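Local coordinates for protein structure-specific endonuclease subunit SLX1 (Candida glabrata, PDB 4XLG) that is probably the catalytic subunit of the SLX1-SLX4 endonuclease, which nicks branched DNA near junctions during repair and recombination, at residues 13-18 with 108-113; 169-174 with 180-185. The protein carries 1 engineered substitution. All blocks are in the same frame, centred on the assembly; numbering follows the deposited sequence. Where two conformers were deposited one is given.

Contact 1: 13-18 with 108-113; sequences CYLLQS and HHKLAM
L15 on strand 12-18 meets K110 and L111 on helix 107-118, a helix-on-sheet contact in the α/β core of the GIY-YIG nuclease fold. L15 loses the most surface, and each of its two methyls takes a separate partner. With CG swung anti to the backbone N (chi1 174°), the isobutyl group reaches out from the sheet and forks beneath the helix. Its CD2 lies 4.1 Å from L111 CD2, while its CD1 sits 4.0 Å from K110 CD. In both pairs the side chains cross at about a right angle, so the touch is confined to a methyl or methylene on each side, and the 109 Å² buried in total is correspondingly modest. The closest pair of CA atoms, L15 CA and K110 CA, is 8.4 Å apart; side chains alone span the gap.

K110 contributes only the aliphatic part of its chain. CG leaves anti to the carbonyl carbon, and further bends turn the amino end away, leaving NZ 6.2 Å from L15 CD1. Two conformers were deposited for this lysine, and the distances are those of the conformer described. L111 is more deeply placed, packed also against V137, I140 and W141 of helix 135-143. L15 in turn is fixed by strand bonds to V63 and A64, and touches I27. W82 of helix 72-84 meets both segments: the L15 side chain touches it, and its indole NE1 donates a hydrogen bond to K110 O.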
loop_
_atom_site.group_PDB
_atom_site.type_symbol
_atom_site.label_atom_id
_atom_site.label_comp_id
_atom_site.label_asym_id
_atom_site.label_seq_id
_atom_site.Cartn_x
_atom_site.Cartn_y
_atom_site.Cartn_z
ATOM N N CYS B 13 6.175 -5.864 1.057
ATOM C CA CYS B 13 7.005 -6.628 0.110
ATOM C C CYS B 13 8.460 -6.372 0.471
ATOM O O CYS B 13 8.900 -5.231 0.425
ATOM C CB CYS B 13 6.807 -6.167 -1.335
ATOM S SG CYS B 13 5.234 -6.593 -2.062
ATOM N N TYR B 14 9.194 -7.441 0.775
ATOM C CA TYR B 14 10.541 -7.320 1.341
ATOM C C TYR B 14 11.588 -7.835 0.405
ATOM O O TYR B 14 11.351 -8.689 -0.461
ATOM C CB TYR B 14 10.659 -8.071 2.690
ATOM C CG TYR B 14 10.233 -9.564 2.601
ATOM C CD1 TYR B 14 11.162 -10.569 2.261
ATOM C CD2 TYR B 14 8.876 -9.944 2.838
ATOM C CE1 TYR B 14 10.777 -11.913 2.187
ATOM C CE2 TYR B 14 8.482 -11.301 2.803
ATOM C CZ TYR B 14 9.478 -12.272 2.457
ATOM O OH TYR B 14 9.098 -13.572 2.378
ATOM N N LEU B 15 12.789 -7.267 0.596
ATOM C CA LEU B 15 13.975 -7.755 -0.121
ATOM C C LEU B 15 14.971 -8.310 0.910
ATOM O O LEU B 15 15.312 -7.608 1.885
ATOM C CB LEU B 15 14.615 -6.598 -0.907
ATOM C CG LEU B 15 15.959 -6.932 -1.592
ATOM C CD1 LEU B 15 15.773 -8.019 -2.684
ATOM C CD2 LEU B 15 16.608 -5.639 -2.157
ATOM N N LEU B 16 15.373 -9.563 0.714
ATOM C CA LEU B 16 16.383 -10.196 1.581
ATOM C C LEU B 16 17.675 -10.246 0.800
ATOM O O LEU B 16 17.664 -10.415 -0.405
ATOM C CB LEU B 16 16.012 -11.639 1.958
ATOM C CG LEU B 16 14.603 -11.873 2.521
ATOM C CD1 LEU B 16 14.492 -13.436 2.849
ATOM C CD2 LEU B 16 14.387 -10.949 3.776
ATOM N N GLN B 17 18.777 -10.105 1.522
ATOM C CA GLN B 17 20.095 -10.320 0.963
ATOM C C GLN B 17 20.812 -11.290 1.882
ATOM O O GLN B 17 20.906 -11.047 3.070
ATOM C CB GLN B 17 20.854 -8.994 0.886
ATOM C CG GLN B 17 22.299 -9.182 0.258
ATOM C CD GLN B 17 23.047 -7.838 0.143
ATOM O OE1 GLN B 17 22.614 -6.812 0.699
ATOM N NE2 GLN B 17 24.157 -7.858 -0.558
ATOM N N SER B 18 21.320 -12.391 1.336
ATOM C CA SER B 18 22.029 -13.351 2.199
ATOM C C SER B 18 23.214 -12.674 2.898
ATOM O O SER B 18 23.999 -11.897 2.275
ATOM C CB SER B 18 22.500 -14.553 1.346
ATOM O OG SER B 18 23.367 -15.386 2.135
ATOM N N HIS B 108 21.750 -3.178 -7.660
ATOM C CA HIS B 108 21.347 -1.926 -8.276
ATOM C C HIS B 108 20.050 -2.107 -9.030
ATOM O O HIS B 108 19.198 -1.218 -9.000
ATOM C CB HIS B 108 22.437 -1.389 -9.220
ATOM C CG HIS B 108 23.686 -1.020 -8.497
ATOM N ND1 HIS B 108 23.920 0.254 -8.024
ATOM C CD2 HIS B 108 24.738 -1.774 -8.103
ATOM C CE1 HIS B 108 25.083 0.273 -7.396
ATOM N NE2 HIS B 108 25.587 -0.949 -7.413
ATOM N N HIS B 109 19.897 -3.255 -9.696
ATOM C CA HIS B 109 18.688 -3.502 -10.484
ATOM C C HIS B 109 17.491 -3.766 -9.577
ATOM O O HIS B 109 16.413 -3.274 -9.858
ATOM C CB HIS B 109 18.860 -4.677 -11.446
ATOM C CG HIS B 109 19.742 -4.355 -12.609
ATOM N ND1 HIS B 109 21.118 -4.358 -12.527
ATOM C CD2 HIS B 109 19.441 -3.989 -13.877
ATOM C CE1 HIS B 109 21.629 -4.021 -13.699
ATOM N NE2 HIS B 109 20.633 -3.795 -14.536
ATOM N N LYS B 110 17.703 -4.535 -8.510
ATOM C CA LYS B 110 16.644 -4.843 -7.553
ATOM C C LYS B 110 16.090 -3.546 -6.981
ATOM O O LYS B 110 14.889 -3.392 -6.844
ATOM C CB LYS B 110 17.163 -5.733 -6.415
ATOM C CG LYS B 110 17.867 -7.023 -6.905
ATOM C CD LYS B 110 17.109 -8.261 -6.461
ATOM C CE LYS B 110 17.070 -9.319 -7.544
ATOM N NZ LYS B 110 18.402 -9.560 -8.129
ATOM N N LEU B 111 16.980 -2.604 -6.637
ATOM C CA LEU B 111 16.534 -1.347 -6.035
ATOM C C LEU B 111 15.925 -0.373 -7.076
ATOM O O LEU B 111 14.967 0.334 -6.795
ATOM C CB LEU B 111 17.708 -0.663 -5.314
ATOM C CG LEU B 111 18.305 -1.477 -4.175
ATOM C CD1 LEU B 111 19.595 -0.727 -3.598
ATOM C CD2 LEU B 111 17.234 -1.672 -3.101
ATOM N N ALA B 112 16.493 -0.323 -8.274
ATOM C CA ALA B 112 15.878 0.460 -9.346
ATOM C C ALA B 112 14.446 0.008 -9.649
ATOM O O ALA B 112 13.597 0.833 -9.972
ATOM C CB ALA B 112 16.721 0.372 -10.630
ATOM N N MET B 113 14.202 -1.301 -9.577
ATOM C CA MET B 113 12.847 -1.817 -9.827
ATOM C C MET B 113 11.870 -1.227 -8.813
ATOM O O MET B 113 10.695 -0.978 -9.146
ATOM C CB MET B 113 12.789 -3.349 -9.762
ATOM C CG MET B 113 13.216 -4.038 -11.069
ATOM S SD MET B 113 12.090 -3.528 -12.414
ATOM C CE MET B 113 10.467 -3.927 -11.766
#

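Contact 2: 169-174 with 180-185; sequences TEINND and MDVNEK
V182, on the early part of helix 176-213, packs under I171 and N172 of the loop that leads from strand 160-168 into that helix; the chain therefore folds back over its own helix within a few residues. Following the helix from its 180 end, M180 O accepts the N-H of E184 at 2.9 Å, a regular helical bond. The CB of D181 is directed toward the loop, but the carboxylate makes no contact there.

V182 carries the contact. Both methyls meet I171, and CG2 also meets N172 O: CG1, anti to the backbone N (chi1 171°), stands 3.8 Å from I171 CD1, whereas CG2 lies 4.0 Å from I171 CG2 and 3.9 Å from N172 O. The two branched side chains cross obliquely. The CD1-CG1 and CG2-CG2 distances place both arms of the isoleucine against the valine. Against this apolar methyl N172 O is covered and finds no polar partner in the model. The N172 side chain turns to the loop itself: OD1 accepts from D174 N at 2.9 Å with an N-H...O angle of 164°, an Asx turn just ahead of the helix.

One turn after D181, K185 NZ reaches back to D181 OD1 at 2.7 Å, on the syn side and 18° out of the carboxylate plane. This salt bridge is measured in the conformer described, one of two deposited for the lysine.

Beyond the loop, V182 also touches L168 at the end of strand 160-168 and I19, while K185 reaches L168 as well. N173 ND2 donates to I19 O, so the start of helix 176-213 and its lead-in loop lie against the turn that follows strand 12-18.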
loop_
_atom_site.group_PDB
_atom_site.type_symbol
_atom_site.label_atom_id
_atom_site.label_comp_id
_atom_site.label_asym_id
_atom_site.label_seq_id
_atom_site.Cartn_x
_atom_site.Cartn_y
_atom_site.Cartn_z
ATOM N N THR B 169 25.231 -1.035 8.575
ATOM C CA THR B 169 25.963 -0.428 7.484
ATOM C C THR B 169 26.745 -1.499 6.718
ATOM O O THR B 169 26.145 -2.425 6.171
ATOM C CB THR B 169 26.892 0.696 8.005
ATOM O OG1 THR B 169 27.749 0.201 9.049
ATOM C CG2 THR B 169 26.022 1.847 8.572
ATOM N N GLU B 170 28.069 -1.372 6.640
ATOM C CA GLU B 170 28.785 -2.409 5.894
ATOM C C GLU B 170 28.698 -3.737 6.686
ATOM O O GLU B 170 28.903 -3.768 7.887
ATOM C CB GLU B 170 30.257 -2.017 5.644
ATOM C CG GLU B 170 30.955 -2.981 4.669
ATOM C CD GLU B 170 32.364 -2.513 4.233
ATOM N N ILE B 171 28.425 -4.826 5.990
ATOM C CA ILE B 171 28.237 -6.117 6.637
ATOM C C ILE B 171 29.576 -6.845 6.770
ATOM O O ILE B 171 30.323 -6.940 5.783
ATOM C CB ILE B 171 27.226 -6.971 5.842
ATOM C CG1 ILE B 171 25.829 -6.294 5.848
ATOM C CG2 ILE B 171 27.133 -8.430 6.402
ATOM C CD1 ILE B 171 25.301 -5.885 7.272
ATOM N N ASN B 172 29.912 -7.287 7.983
ATOM C CA ASN B 172 31.081 -8.181 8.179
ATOM C C ASN B 172 30.539 -9.608 8.238
ATOM O O ASN B 172 29.725 -9.904 9.114
ATOM C CB ASN B 172 31.819 -7.808 9.489
ATOM C CG ASN B 172 33.072 -8.665 9.762
ATOM O OD1 ASN B 172 33.249 -9.757 9.223
ATOM N ND2 ASN B 172 33.916 -8.176 10.678
ATOM N N ASN B 173 30.948 -10.472 7.308
ATOM C CA ASN B 173 30.479 -11.879 7.303
ATOM C C ASN B 173 31.668 -12.833 7.377
ATOM O O ASN B 173 31.579 -13.979 6.951
ATOM C CB ASN B 173 29.621 -12.160 6.058
ATOM C CG ASN B 173 30.403 -11.901 4.771
ATOM O OD1 ASN B 173 31.620 -11.681 4.802
ATOM N ND2 ASN B 173 29.710 -11.952 3.632
ATOM N N ASP B 174 32.780 -12.348 7.969
ATOM C CA ASP B 174 34.007 -13.134 7.948
ATOM C C ASP B 174 33.952 -14.322 8.904
ATOM O O ASP B 174 34.727 -15.254 8.763
ATOM C CB ASP B 174 35.260 -12.300 8.357
ATOM C CG ASP B 174 35.660 -11.274 7.322
ATOM O OD1 ASP B 174 34.978 -11.114 6.287
ATOM O OD2 ASP B 174 36.675 -10.618 7.574
ATOM N N MET B 180 26.112 -14.023 12.805
ATOM C CA MET B 180 25.038 -14.103 13.832
ATOM C C MET B 180 24.674 -12.738 14.351
ATOM O O MET B 180 23.514 -12.447 14.609
ATOM C CB MET B 180 25.464 -14.951 15.032
ATOM C CG MET B 180 25.807 -16.386 14.679
ATOM S SD MET B 180 25.899 -17.547 16.060
ATOM C CE MET B 180 24.943 -16.678 17.333
ATOM N N ASP B 181 25.700 -11.918 14.569
ATOM C CA ASP B 181 25.493 -10.545 15.104
ATOM C C ASP B 181 24.633 -9.739 14.093
ATOM O O ASP B 181 23.718 -9.007 14.467
ATOM C CB ASP B 181 26.829 -9.864 15.313
ATOM C CG ASP B 181 26.703 -8.392 15.774
ATOM O OD1 ASP B 181 26.168 -8.175 16.872
ATOM O OD2 ASP B 181 27.159 -7.461 15.048
ATOM N N VAL B 182 24.969 -9.857 12.806
ATOM C CA VAL B 182 24.168 -9.165 11.779
ATOM C C VAL B 182 22.705 -9.635 11.801
ATOM O O VAL B 182 21.760 -8.816 11.825
ATOM C CB VAL B 182 24.800 -9.348 10.339
ATOM C CG1 VAL B 182 23.798 -8.809 9.240
ATOM C CG2 VAL B 182 26.170 -8.667 10.287
ATOM N N ASN B 183 22.506 -10.947 11.878
ATOM C CA ASN B 183 21.171 -11.531 11.878
ATOM C C ASN B 183 20.395 -11.015 13.124
ATOM O O ASN B 183 19.231 -10.571 12.995
ATOM C CB ASN B 183 21.301 -13.043 11.866
ATOM C CG ASN B 183 19.999 -13.794 12.052
ATOM O OD1 ASN B 183 20.043 -14.861 12.636
ATOM N ND2 ASN B 183 18.859 -13.301 11.555
ATOM N N GLU B 184 21.047 -11.050 14.290
ATOM C CA GLU B 184 20.315 -10.633 15.511
ATOM C C GLU B 184 19.965 -9.152 15.471
ATOM O O GLU B 184 18.854 -8.757 15.888
ATOM C CB GLU B 184 21.153 -10.935 16.768
ATOM C CG GLU B 184 21.196 -12.435 16.955
ATOM N N LYS B 185 20.899 -8.317 15.008
ATOM C CA LYS B 185 20.629 -6.873 14.967
ATOM C C LYS B 185 19.559 -6.557 13.941
ATOM O O LYS B 185 18.660 -5.734 14.201
ATOM C CB LYS B 185 21.894 -6.061 14.661
ATOM C CG LYS B 185 22.826 -5.899 15.896
ATOM C CD LYS B 185 24.110 -5.166 15.513
ATOM C CE LYS B 185 24.926 -4.762 16.747
ATOM N NZ LYS B 185 25.013 -5.873 17.730
#

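Contact 1 closes before contact 2 opens along the chain; their centres are 18 Å apart and their nearest atoms about 6 Å, without touching. Both border the same five-stranded mixed sheet: 13-18 is on its strand 12-18, second in the order, and 169-174 follows its strand 160-168, outermost within this chain. The chain just past 13-18, at I19, runs alongside contact 2. Contact 1 thus fastens a helix to the nuclease core, and contact 2 joins that core to the start of helix 176-213, the long helix that precedes the zinc-binding residues beginning at C219.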